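Local coordinates for UPF0234 protein XC_3703 (PDB 5B7W), which binds the bacterial second messenger cyclic di-GMP and, in its absence, promotes binding of a LysR-type transcriptional regulator to target genes, controlling virulence and biofilm formation, at residues D20-E25 and A37-E42; I47-S50 and Q56-Q59; I63-L68 and L78-V83; R67-A70 and D74-C77; V144-D149 and L154-F159. One frame throughout, in Å; residues are numbered along the deposited sequence.

Interaction 1: D20-E25 and A37-E42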
# COMPACT_ATOMS: atom_id res chain seq x y z
N ASP A 20 -11.33 -1.28 11.36
CA ASP A 20 -12.41 -1.16 12.34
C ASP A 20 -13.62 -0.46 11.74
O ASP A 20 -14.76 -0.88 11.97
CB ASP A 20 -11.92 -0.40 13.57
CG ASP A 20 -10.83 -1.14 14.32
OD1 ASP A 20 -10.86 -2.39 14.33
OD2 ASP A 20 -9.95 -0.47 14.90
N GLN A 21 -13.40 0.60 10.96
CA GLN A 21 -14.52 1.28 10.32
C GLN A 21 -15.17 0.42 9.25
O GLN A 21 -16.38 0.53 9.03
CB GLN A 21 -14.05 2.61 9.72
CG GLN A 21 -13.53 3.60 10.75
CD GLN A 21 -12.93 4.85 10.12
OE1 GLN A 21 -13.01 5.05 8.91
NE2 GLN A 21 -12.33 5.70 10.95
N ALA A 22 -14.40 -0.45 8.60
CA ALA A 22 -14.98 -1.36 7.61
C ALA A 22 -15.88 -2.39 8.27
O ALA A 22 -16.95 -2.72 7.75
CB ALA A 22 -13.88 -2.04 6.80
N ASN A 23 -15.47 -2.92 9.43
CA ASN A 23 -16.33 -3.83 10.17
C ASN A 23 -17.57 -3.12 10.69
O ASN A 23 -18.68 -3.67 10.65
CB ASN A 23 -15.55 -4.47 11.32
CG ASN A 23 -14.67 -5.61 10.86
OD1 ASN A 23 -15.09 -6.47 10.09
ND2 ASN A 23 -13.42 -5.62 11.32
N ARG A 24 -17.41 -1.89 11.18
CA ARG A 24 -18.56 -1.10 11.61
C ARG A 24 -19.50 -0.82 10.44
O ARG A 24 -20.72 -0.81 10.61
CB ARG A 24 -18.09 0.21 12.24
CG ARG A 24 -17.76 0.11 13.72
CD ARG A 24 -18.93 0.56 14.58
NE ARG A 24 -19.19 1.99 14.43
CZ ARG A 24 -18.64 2.93 15.20
NH1 ARG A 24 -17.80 2.60 16.17
NH2 ARG A 24 -18.94 4.21 15.00
N GLU A 25 -18.94 -0.61 9.25
CA GLU A 25 -19.77 -0.30 8.09
C GLU A 25 -20.58 -1.51 7.65
O GLU A 25 -21.72 -1.36 7.19
CB GLU A 25 -18.89 0.22 6.95
CG GLU A 25 -19.64 1.02 5.90
CD GLU A 25 -18.73 1.96 5.14
OE1 GLU A 25 -18.33 1.62 4.01
OE2 GLU A 25 -18.42 3.05 5.67
N ALA A 37 -19.82 -12.11 8.15
CA ALA A 37 -18.77 -11.52 7.33
C ALA A 37 -17.95 -10.59 8.21
O ALA A 37 -18.47 -9.99 9.16
CB ALA A 37 -19.35 -10.75 6.14
N LYS A 38 -16.66 -10.48 7.90
CA LYS A 38 -15.76 -9.73 8.76
C LYS A 38 -14.46 -9.42 8.03
O LYS A 38 -14.05 -10.14 7.11
CB LYS A 38 -15.45 -10.51 10.04
CG LYS A 38 -15.00 -11.94 9.79
CD LYS A 38 -14.84 -12.73 11.07
CE LYS A 38 -13.40 -12.71 11.56
NZ LYS A 38 -13.17 -13.69 12.66
N PHE A 39 -13.82 -8.32 8.44
CA PHE A 39 -12.44 -8.02 8.11
C PHE A 39 -11.58 -8.28 9.34
O PHE A 39 -11.93 -7.86 10.44
CB PHE A 39 -12.26 -6.57 7.67
CG PHE A 39 -13.15 -6.14 6.54
CD1 PHE A 39 -14.42 -5.65 6.80
CD2 PHE A 39 -12.70 -6.17 5.23
CE1 PHE A 39 -15.24 -5.23 5.76
CE2 PHE A 39 -13.51 -5.76 4.20
CZ PHE A 39 -14.78 -5.29 4.46
N GLU A 40 -10.45 -8.96 9.15
CA GLU A 40 -9.51 -9.21 10.23
C GLU A 40 -8.13 -8.73 9.82
O GLU A 40 -7.57 -9.23 8.84
CB GLU A 40 -9.46 -10.70 10.61
CG GLU A 40 -8.54 -10.99 11.78
CD GLU A 40 -7.85 -12.33 11.67
OE1 GLU A 40 -7.98 -12.98 10.62
OE2 GLU A 40 -7.17 -12.73 12.64
N LEU A 41 -7.59 -7.77 10.56
CA LEU A 41 -6.23 -7.30 10.33
C LEU A 41 -5.26 -8.22 11.06
O LEU A 41 -5.38 -8.42 12.28
CB LEU A 41 -6.07 -5.86 10.81
CG LEU A 41 -4.67 -5.27 10.62
CD1 LEU A 41 -4.29 -5.31 9.14
CD2 LEU A 41 -4.61 -3.85 11.15
N GLU A 42 -4.31 -8.78 10.32
CA GLU A 42 -3.41 -9.81 10.83
C GLU A 42 -1.98 -9.29 10.80
O GLU A 42 -1.45 -8.97 9.73
CB GLU A 42 -3.54 -11.09 10.01
CG GLU A 42 -2.56 -12.19 10.38
CD GLU A 42 -2.74 -13.42 9.52
OE1 GLU A 42 -3.90 -13.88 9.37
OE2 GLU A 42 -1.74 -13.93 8.98

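Interaction 2: I47-S50 and Q56-Q59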
# COMPACT_ATOMS: atom_id res chain seq x y z
N ILE A 47 -4.96 -8.35 5.64
CA ILE A 47 -6.38 -8.16 5.90
C ILE A 47 -7.11 -9.36 5.32
O ILE A 47 -7.12 -9.57 4.10
CB ILE A 47 -6.91 -6.85 5.29
CG1 ILE A 47 -6.19 -5.65 5.89
CG2 ILE A 47 -8.41 -6.74 5.50
CD1 ILE A 47 -6.66 -4.32 5.34
N ASN A 48 -7.72 -10.16 6.19
CA ASN A 48 -8.47 -11.33 5.77
C ASN A 48 -9.94 -10.97 5.61
O ASN A 48 -10.58 -10.53 6.58
CB ASN A 48 -8.30 -12.48 6.77
CG ASN A 48 -6.95 -13.15 6.65
OD1 ASN A 48 -6.54 -13.56 5.56
ND2 ASN A 48 -6.24 -13.27 7.77
N GLN A 49 -10.47 -11.14 4.41
CA GLN A 49 -11.88 -10.95 4.13
C GLN A 49 -12.57 -12.30 4.07
O GLN A 49 -12.03 -13.25 3.50
CB GLN A 49 -12.09 -10.20 2.81
CG GLN A 49 -11.17 -9.01 2.61
CD GLN A 49 -11.52 -8.20 1.37
OE1 GLN A 49 -11.95 -7.05 1.47
NE2 GLN A 49 -11.36 -8.80 0.20
N SER A 50 -13.76 -12.39 4.66
CA SER A 50 -14.52 -13.63 4.69
C SER A 50 -16.00 -13.32 4.60
O SER A 50 -16.50 -12.45 5.32
CB SER A 50 -14.21 -14.44 5.95
OG SER A 50 -14.54 -13.70 7.12
N GLN A 56 -20.06 -11.31 -2.19
CA GLN A 56 -20.08 -10.53 -0.96
C GLN A 56 -18.68 -10.09 -0.55
O GLN A 56 -18.52 -9.00 0.02
CB GLN A 56 -20.75 -11.33 0.16
CG GLN A 56 -22.26 -11.35 0.08
CD GLN A 56 -22.88 -12.36 1.01
OE1 GLN A 56 -22.48 -13.52 1.04
NE2 GLN A 56 -23.87 -11.93 1.78
N VAL A 57 -17.66 -10.90 -0.83
CA VAL A 57 -16.29 -10.46 -0.60
C VAL A 57 -15.93 -9.33 -1.57
O VAL A 57 -15.24 -8.38 -1.20
CB VAL A 57 -15.31 -11.64 -0.71
CG1 VAL A 57 -13.87 -11.15 -0.67
CG2 VAL A 57 -15.57 -12.64 0.40
N LYS A 58 -16.40 -9.43 -2.82
CA LYS A 58 -16.17 -8.35 -3.78
C LYS A 58 -16.79 -7.04 -3.29
O LYS A 58 -16.20 -5.97 -3.46
CB LYS A 58 -16.74 -8.73 -5.15
CG LYS A 58 -16.32 -7.80 -6.27
CD LYS A 58 -17.43 -7.62 -7.30
CE LYS A 58 -17.55 -8.83 -8.21
NZ LYS A 58 -18.53 -8.58 -9.31
N GLN A 59 -17.98 -7.11 -2.69
CA GLN A 59 -18.56 -5.93 -2.07
C GLN A 59 -17.68 -5.41 -0.95
O GLN A 59 -17.43 -4.20 -0.84
CB GLN A 59 -19.96 -6.25 -1.54
CG GLN A 59 -21.00 -6.52 -2.60
CD GLN A 59 -22.36 -6.80 -1.99
OE1 GLN A 59 -22.51 -7.72 -1.18
NE2 GLN A 59 -23.36 -6.01 -2.37

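Interaction 3: I63-L68 and L78-V83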
# COMPACT_ATOMS: atom_id res chain seq x y z
N ILE A 63 -15.78 -1.73 0.08
CA ILE A 63 -15.83 -1.09 1.40
C ILE A 63 -14.42 -0.89 1.93
O ILE A 63 -14.08 0.18 2.45
CB ILE A 63 -16.68 -1.92 2.37
CG1 ILE A 63 -18.13 -2.01 1.87
CG2 ILE A 63 -16.63 -1.33 3.77
CD1 ILE A 63 -18.99 -2.94 2.70
N LEU A 64 -13.58 -1.92 1.82
CA LEU A 64 -12.22 -1.84 2.35
C LEU A 64 -11.41 -0.76 1.63
O LEU A 64 -10.63 -0.04 2.26
CB LEU A 64 -11.53 -3.20 2.25
CG LEU A 64 -10.12 -3.28 2.83
CD1 LEU A 64 -10.13 -2.96 4.31
CD2 LEU A 64 -9.51 -4.65 2.58
N ARG A 65 -11.57 -0.65 0.31
CA ARG A 65 -10.89 0.40 -0.43
C ARG A 65 -11.33 1.78 0.06
O ARG A 65 -10.49 2.65 0.33
CB ARG A 65 -11.16 0.26 -1.93
CG ARG A 65 -10.38 -0.86 -2.61
CD ARG A 65 -10.36 -0.64 -4.12
NE ARG A 65 -9.50 -1.58 -4.82
CZ ARG A 65 -9.93 -2.56 -5.61
NH1 ARG A 65 -11.23 -2.72 -5.80
NH2 ARG A 65 -9.07 -3.37 -6.20
N ALA A 66 -12.64 2.00 0.17
CA ALA A 66 -13.14 3.30 0.58
C ALA A 66 -12.70 3.66 1.99
O ALA A 66 -12.38 4.82 2.28
CB ALA A 66 -14.67 3.33 0.48
N ARG A 67 -12.66 2.67 2.89
CA ARG A 67 -12.22 2.94 4.25
C ARG A 67 -10.74 3.29 4.30
O ARG A 67 -10.34 4.24 4.99
CB ARG A 67 -12.51 1.74 5.15
CG ARG A 67 -13.99 1.51 5.43
CD ARG A 67 -14.68 2.79 5.88
NE ARG A 67 -15.49 3.37 4.81
CZ ARG A 67 -15.77 4.67 4.70
NH1 ARG A 67 -15.28 5.53 5.59
NH2 ARG A 67 -16.52 5.11 3.70
N LEU A 68 -9.90 2.54 3.58
CA LEU A 68 -8.47 2.82 3.57
C LEU A 68 -8.18 4.19 2.97
O LEU A 68 -7.38 4.96 3.51
CB LEU A 68 -7.73 1.72 2.79
CG LEU A 68 -7.64 0.36 3.49
CD1 LEU A 68 -7.25 -0.72 2.50
CD2 LEU A 68 -6.65 0.42 4.64
N LEU A 78 -2.35 -2.43 -1.84
CA LEU A 78 -3.07 -3.67 -1.59
C LEU A 78 -2.70 -4.73 -2.62
O LEU A 78 -2.67 -4.46 -3.82
CB LEU A 78 -4.58 -3.42 -1.62
CG LEU A 78 -5.15 -2.45 -0.59
CD1 LEU A 78 -6.66 -2.38 -0.69
CD2 LEU A 78 -4.71 -2.85 0.82
N GLU A 79 -2.40 -5.93 -2.14
CA GLU A 79 -2.12 -7.09 -2.98
C GLU A 79 -3.20 -8.13 -2.70
O GLU A 79 -3.19 -8.76 -1.64
CB GLU A 79 -0.73 -7.65 -2.71
CG GLU A 79 -0.41 -8.89 -3.52
CD GLU A 79 0.74 -9.69 -2.93
OE1 GLU A 79 0.53 -10.34 -1.88
OE2 GLU A 79 1.84 -9.67 -3.51
N PHE A 80 -4.11 -8.30 -3.65
CA PHE A 80 -5.25 -9.20 -3.48
C PHE A 80 -4.87 -10.61 -3.91
O PHE A 80 -4.50 -10.83 -5.07
CB PHE A 80 -6.45 -8.70 -4.27
CG PHE A 80 -7.07 -7.45 -3.72
CD1 PHE A 80 -6.59 -6.20 -4.07
CD2 PHE A 80 -8.13 -7.53 -2.83
CE1 PHE A 80 -7.16 -5.05 -3.56
CE2 PHE A 80 -8.70 -6.38 -2.31
CZ PHE A 80 -8.21 -5.14 -2.68
N GLY A 81 -4.98 -11.56 -2.98
CA GLY A 81 -4.82 -12.96 -3.32
C GLY A 81 -6.07 -13.52 -3.96
O GLY A 81 -7.06 -12.83 -4.20
N ASP A 82 -6.02 -14.81 -4.26
CA ASP A 82 -7.16 -15.48 -4.85
C ASP A 82 -8.31 -15.59 -3.85
O ASP A 82 -8.09 -15.80 -2.66
CB ASP A 82 -6.78 -16.88 -5.34
CG ASP A 82 -5.99 -16.85 -6.63
OD1 ASP A 82 -5.13 -17.74 -6.83
OD2 ASP A 82 -6.23 -15.94 -7.46
N VAL A 83 -9.53 -15.44 -4.35
CA VAL A 83 -10.72 -15.66 -3.54
C VAL A 83 -10.91 -17.16 -3.40
O VAL A 83 -11.21 -17.85 -4.38
CB VAL A 83 -11.96 -14.99 -4.14
CG1 VAL A 83 -13.16 -15.21 -3.24
CG2 VAL A 83 -11.71 -13.51 -4.36

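Interaction 4: R67-A70 and D74-C77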
# COMPACT_ATOMS: atom_id res chain seq x y z
N ARG A 67 -12.66 2.67 2.89
CA ARG A 67 -12.22 2.94 4.25
C ARG A 67 -10.74 3.29 4.30
O ARG A 67 -10.34 4.24 4.99
CB ARG A 67 -12.51 1.74 5.15
CG ARG A 67 -13.99 1.51 5.43
CD ARG A 67 -14.68 2.79 5.88
NE ARG A 67 -15.49 3.37 4.81
CZ ARG A 67 -15.77 4.67 4.70
NH1 ARG A 67 -15.28 5.53 5.59
NH2 ARG A 67 -16.52 5.11 3.70
N LEU A 68 -9.90 2.54 3.58
CA LEU A 68 -8.47 2.82 3.57
C LEU A 68 -8.18 4.19 2.97
O LEU A 68 -7.38 4.96 3.51
CB LEU A 68 -7.73 1.72 2.79
CG LEU A 68 -7.64 0.36 3.49
CD1 LEU A 68 -7.25 -0.72 2.50
CD2 LEU A 68 -6.65 0.42 4.64
N LEU A 69 -8.84 4.51 1.85
CA LEU A 69 -8.68 5.83 1.26
C LEU A 69 -9.15 6.92 2.21
O LEU A 69 -8.51 7.98 2.32
CB LEU A 69 -9.45 5.91 -0.06
CG LEU A 69 -8.90 5.06 -1.21
CD1 LEU A 69 -9.94 4.88 -2.31
CD2 LEU A 69 -7.63 5.68 -1.77
N ALA A 70 -10.25 6.67 2.93
CA ALA A 70 -10.77 7.65 3.88
C ALA A 70 -9.79 7.97 5.00
O ALA A 70 -9.90 9.03 5.62
CB ALA A 70 -12.09 7.16 4.47
N ASP A 74 -3.05 5.12 0.30
CA ASP A 74 -3.09 4.79 -1.12
C ASP A 74 -3.34 3.29 -1.27
O ASP A 74 -2.48 2.48 -0.93
CB ASP A 74 -1.79 5.21 -1.79
CG ASP A 74 -1.85 5.13 -3.30
OD1 ASP A 74 -2.68 4.37 -3.85
OD2 ASP A 74 -1.06 5.85 -3.96
N VAL A 75 -4.51 2.93 -1.80
CA VAL A 75 -4.91 1.52 -1.87
C VAL A 75 -4.15 0.73 -2.93
O VAL A 75 -4.39 -0.47 -3.08
CB VAL A 75 -6.42 1.37 -2.14
CG1 VAL A 75 -7.22 1.83 -0.93
CG2 VAL A 75 -6.82 2.15 -3.38
N ARG A 76 -3.23 1.37 -3.66
CA ARG A 76 -2.37 0.61 -4.56
C ARG A 76 -1.37 -0.25 -3.81
O ARG A 76 -0.75 -1.12 -4.42
CB ARG A 76 -1.64 1.55 -5.52
CG ARG A 76 -2.51 2.07 -6.66
CD ARG A 76 -1.77 3.03 -7.58
NE ARG A 76 -1.32 4.24 -6.89
CZ ARG A 76 -0.05 4.52 -6.62
NH1 ARG A 76 0.91 3.69 -6.98
NH2 ARG A 76 0.26 5.65 -5.98
N CYS A 77 -1.22 -0.04 -2.50
CA CYS A 77 -0.42 -0.92 -1.65
C CYS A 77 -1.10 -2.26 -1.40
O CYS A 77 -0.48 -3.14 -0.80
CB CYS A 77 -0.13 -0.24 -0.31
SG CYS A 77 -1.57 -0.09 0.77

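Interaction 5: V144-D149 and L154-F159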
# COMPACT_ATOMS: atom_id res chain seq x y z
N VAL A 144 9.77 13.00 -10.71
CA VAL A 144 9.73 11.86 -11.63
C VAL A 144 9.13 10.64 -10.94
O VAL A 144 8.28 9.95 -11.52
CB VAL A 144 11.14 11.57 -12.17
CG1 VAL A 144 11.23 10.14 -12.68
CG2 VAL A 144 11.50 12.54 -13.28
N LEU A 145 9.55 10.37 -9.71
CA LEU A 145 9.06 9.19 -9.00
C LEU A 145 7.56 9.27 -8.74
O LEU A 145 6.86 8.26 -8.78
CB LEU A 145 9.82 9.00 -7.69
CG LEU A 145 11.29 8.57 -7.81
CD1 LEU A 145 11.98 8.64 -6.46
CD2 LEU A 145 11.40 7.18 -8.40
N LYS A 146 7.05 10.48 -8.48
CA LYS A 146 5.61 10.66 -8.31
C LYS A 146 4.86 10.28 -9.58
O LYS A 146 3.93 9.47 -9.54
CB LYS A 146 5.30 12.11 -7.92
CG LYS A 146 5.69 12.52 -6.51
CD LYS A 146 5.08 13.87 -6.17
CE LYS A 146 5.80 14.55 -5.02
NZ LYS A 146 5.35 14.06 -3.69
N LYS A 147 5.26 10.84 -10.71
CA LYS A 147 4.59 10.62 -11.99
C LYS A 147 5.05 9.36 -12.70
O LYS A 147 5.16 9.34 -13.93
CB LYS A 147 4.79 11.85 -12.88
CG LYS A 147 4.21 13.14 -12.32
CD LYS A 147 4.37 14.28 -13.31
CE LYS A 147 3.82 13.92 -14.68
NZ LYS A 147 2.38 13.55 -14.62
N ALA A 148 5.32 8.29 -11.97
CA ALA A 148 5.81 7.04 -12.55
C ALA A 148 4.69 6.01 -12.60
O ALA A 148 3.58 6.22 -12.10
CB ALA A 148 7.00 6.51 -11.74
N ASP A 149 4.99 4.87 -13.22
CA ASP A 149 4.05 3.75 -13.33
C ASP A 149 4.59 2.63 -12.43
O ASP A 149 5.25 1.70 -12.89
CB ASP A 149 3.89 3.30 -14.78
CG ASP A 149 2.65 2.45 -14.99
OD1 ASP A 149 1.58 3.04 -15.25
OD2 ASP A 149 2.75 1.21 -14.90
N LEU A 154 4.52 5.67 -3.07
CA LEU A 154 5.81 6.20 -2.66
C LEU A 154 5.61 7.45 -1.82
O LEU A 154 4.82 8.33 -2.19
CB LEU A 154 6.69 6.53 -3.87
CG LEU A 154 7.07 5.36 -4.79
CD1 LEU A 154 8.00 5.84 -5.90
CD2 LEU A 154 7.70 4.23 -4.00
N GLN A 155 6.32 7.53 -0.70
CA GLN A 155 6.45 8.74 0.09
C GLN A 155 7.92 9.10 0.20
O GLN A 155 8.80 8.30 -0.14
CB GLN A 155 5.81 8.59 1.48
CG GLN A 155 4.38 8.08 1.46
CD GLN A 155 4.31 6.57 1.57
OE1 GLN A 155 4.94 5.97 2.43
NE2 GLN A 155 3.54 5.96 0.68
N PHE A 156 8.19 10.30 0.69
CA PHE A 156 9.56 10.81 0.75
C PHE A 156 9.75 11.57 2.05
O PHE A 156 8.94 12.43 2.40
CB PHE A 156 9.85 11.73 -0.45
CG PHE A 156 9.38 11.17 -1.77
CD1 PHE A 156 10.19 10.34 -2.52
CD2 PHE A 156 8.11 11.47 -2.25
CE1 PHE A 156 9.75 9.82 -3.72
CE2 PHE A 156 7.67 10.96 -3.45
CZ PHE A 156 8.49 10.13 -4.19
N ASP A 157 10.82 11.24 2.77
CA ASP A 157 11.10 11.86 4.06
C ASP A 157 12.60 11.78 4.32
O ASP A 157 13.39 11.44 3.44
CB ASP A 157 10.29 11.17 5.17
CG ASP A 157 10.76 9.76 5.46
OD1 ASP A 157 11.43 9.15 4.59
OD2 ASP A 157 10.46 9.25 6.56
N ASN A 158 12.99 12.10 5.56
CA ASN A 158 14.37 12.00 6.02
C ASN A 158 15.32 12.80 5.13
O ASN A 158 16.39 12.34 4.73
CB ASN A 158 14.81 10.54 6.13
CG ASN A 158 16.02 10.36 7.03
OD1 ASN A 158 16.87 9.50 6.79
ND2 ASN A 158 16.10 11.17 8.08
N PHE A 159 14.91 14.03 4.82
CA PHE A 159 15.73 14.93 4.01
C PHE A 159 16.92 15.40 4.84
O PHE A 159 16.75 16.12 5.83
CB PHE A 159 14.89 16.12 3.54
CG PHE A 159 13.87 15.77 2.50
CD1 PHE A 159 12.72 15.07 2.84
CD2 PHE A 159 14.04 16.14 1.18
CE1 PHE A 159 11.77 14.75 1.88
CE2 PHE A 159 13.10 15.82 0.21
CZ PHE A 159 11.97 15.12 0.57

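Interaction 1: D20-E25 and A37-E42
N23 reaches from helix 12-26 to the backbone of F39 and grips it with both ends of its amide. OD1 of N23 accepts from the backbone N of F39 at 2.8 Å, a nearly straight bond that arrives in the carbonyl plane on a lone pair. The other half of the clasp runs from N23 ND2 to F39 O, also 2.8 Å; the acceptor lies almost exactly in the amide plane of N23. Two bonds to one residue fix the rotation of the amide, using OD1 and one N-H of ND2. Strand 38-42 is an outermost strand of the four-stranded antiparallel sheet of domain II, an RRM-like fold, and N23 thus uses peptide groups on the edge turned away from strand 46-51. Helix and strand run antiparallel, with segment axes 7.8 Å apart. The tight part lies on the inner side, where A22 CB sits over one face of the F39 ring, 3.6 Å from F39 CE1 and offset toward the rim. With its CG beside the backbone N (chi1 -55°), the ring is carried inward, where V19 and L26 of the same helix and M60 and L64 of helix 54-70 also pack on it. Toward solvent the contact thins out: K38 brushes N23 OD1 with its CB at 4.1 Å, after which its chain, bent at chi3, leads away from the helix.

Interaction 2: I47-S50 and Q56-Q59
Q49 and V57 meet with their side chains slanting across one another, the glutamine rising from strand 46-51 and the valine coming from helix 54-70. The methyl CG1 of V57 does the touching. It lies 3.5 Å from Q49 NE2 and 4.0 Å from Q49 CB, so that it rests along the glutamine chain and meets both its root and its amide end. This is possible because V57 CG1 stands opposite the backbone N (chi1 172°), while Q49 runs out extended beyond CG toward the helix. A looser neighbour is the backbone of S50, where S50 C lies 4.3 Å from V57 CG2; the serine side chain itself points from the other surface of the strand. No hydrogen bond joins the two segments. The buried amide instead finds its partner one turn further along the helix, where Q49 NE2 is hydrogen-bonded to T61 OG1, a hydroxyl that also bonds to V57 O. The valine is thereby flanked by a polar link between sheet and helix. Strand 46-51 is an inner strand of the domain II sheet, bonded to strand 38-42 on one edge and to strand 90-96 on the other, and helix 54-70 packs on the face from which Q49 projects, with M60 and L64 covering Q49 beyond V57.

Interaction 3: I63-L68 and L78-V83
R65 stretches from helix 54-70 toward F80 on strand 78-85, and its contacts pass from a leucine methyl to an aromatic ring. CB leaves the helix to one side, and with CG beside the backbone N (chi1 -76°) the chain starts toward the sheet. CG comes loosely by L78, 4.5 Å from L78 CD1. The chain then runs extended from CG to NE, which takes the guanidinium out to the phenylalanine: R65 NH2 is 3.7 Å from F80 CE1 and 4.0 Å from F80 CZ. CZ of the ring lies over one face of the guanidinium, but the planes are turned 54° apart, so the two groups do not stack in parallel. Deeper in, L68 and L78 extend toward each other and meet tip to tip, with L68 CD1 set 3.6 Å from L78 CD1 and 3.7 Å from L78 CD2. Arginine and phenylalanine thus form the outer margin of a layer whose interior is leucine. Segment 63-68 runs nearly antiparallel to strand 78-80, the two short axes 12.0 Å apart at closest, and the contact between them is made by side chains. Strand 78-85 is an outermost strand of the domain II sheet, beside strand 90-96, whose V94 packs on L78 and F80, and L15 and A18 of helix 12-26 also pack on L68.

Interaction 4: R67-A70 and D74-C77
The chain leaves the last turn of helix 54-70, reverses, and comes back through a short 3-10 segment, 75-77, that brings the CA atoms of L69 and D74 to 6.2 Å without any hydrogen bond between the two segments. V75 carries the contact. Its CG1 methyl, beside the backbone N (chi1 -69°), is directed at the helix and lies between two consecutive residues, 3.7 Å from L69 CG and 3.8 Å from L68 CB. The second methyl, CG2, meets L69 alone, 4.0 Å from L69 CD2, and the side chains of L69 and V75 cross at about a right angle, the leucine laying its branch point and one methyl across both valine methyls. L68 offers only its root here, its outer part being turned to the interior, where I73 also touches it. On the far side of the turn the bonding is polar. D74 OD1 accepts from the backbone N of R76 at 3.1 Å, an Asx turn in which the donor approaches from above the carboxylate plane. The C77 N to D74 O bond, 3.2 Å long, adds a backbone tie across the 3-10 segment. C77 and D74 both also touch P153, from the chain that leads into strand 155-160. The chemistry is therefore divided: D74 shapes the turn through the Asx bond and the backbone tie to C77, whereas V75 meets L68 and L69 through apolar contact, leaving the fit to methyl packing, partly open to solvent at L69.

Interaction 5: V144-D149 and L154-F159
F156 packs against the C-terminal turn of helix 135-146 in domain I, one of the two RRM-like halves of the protein, in which strand 155-160 is an outermost strand of a four-stranded antiparallel sheet. L145 meets the ring at its edge: L145 CD1 lies near the ring plane, 3.7 Å from F156 CE1, while L145 CB is 3.9 Å from F156 CZ. From the next residue, K146 lays its chain obliquely past the ring, its CG 4.0 Å from F156 CE2. A bend at chi4 (-83°) brings K146 NZ back obliquely beside the ring, 3.9 Å from F156 CE2, and the phenylalanine sits between a buried leucine and an exposed lysine. L154 completes the first shell by setting a methyl against the backbone of the last helical turn. Further out, L145 is held by V6 of strand 3-7 and by L108 and L112 of helix 102-114, so it belongs to the core between the sheet and both helices. F156 is also touched by I142, one turn earlier in helix 135-146, and its strand is set in place by the backbone bonds of Q155 with I7 and D157 with D5. The side chain of R135, which probably binds cyclic di-GMP, as in relatives, is about 8 Å from that of F156. Just before the strand, L154 CD1 comes to 3.9 Å from the backbone oxygen L145 O.

How the interactions relate
Along the chain the contacts come in numerical order, interactions 3 and 4 opening from the same part of helix 54-70. Interactions 1 to 4 belong to domain II: interactions 1 to 3 fix helices 12-26 and 54-70 to one antiparallel sheet, and interaction 4 closes the turn between helix 54-70 and strand 78-85. Centres of 1 and 2 are about 9 Å apart, joined by backbone pairing of strands 38-42 and 46-51; an E25-R67 salt bridge ties the two helices. Interaction 5 lies in domain I, about 30 Å from interaction 1 between centres, but its nearest atoms are only about 5 Å from interaction 4, which places the latter near the domain junction.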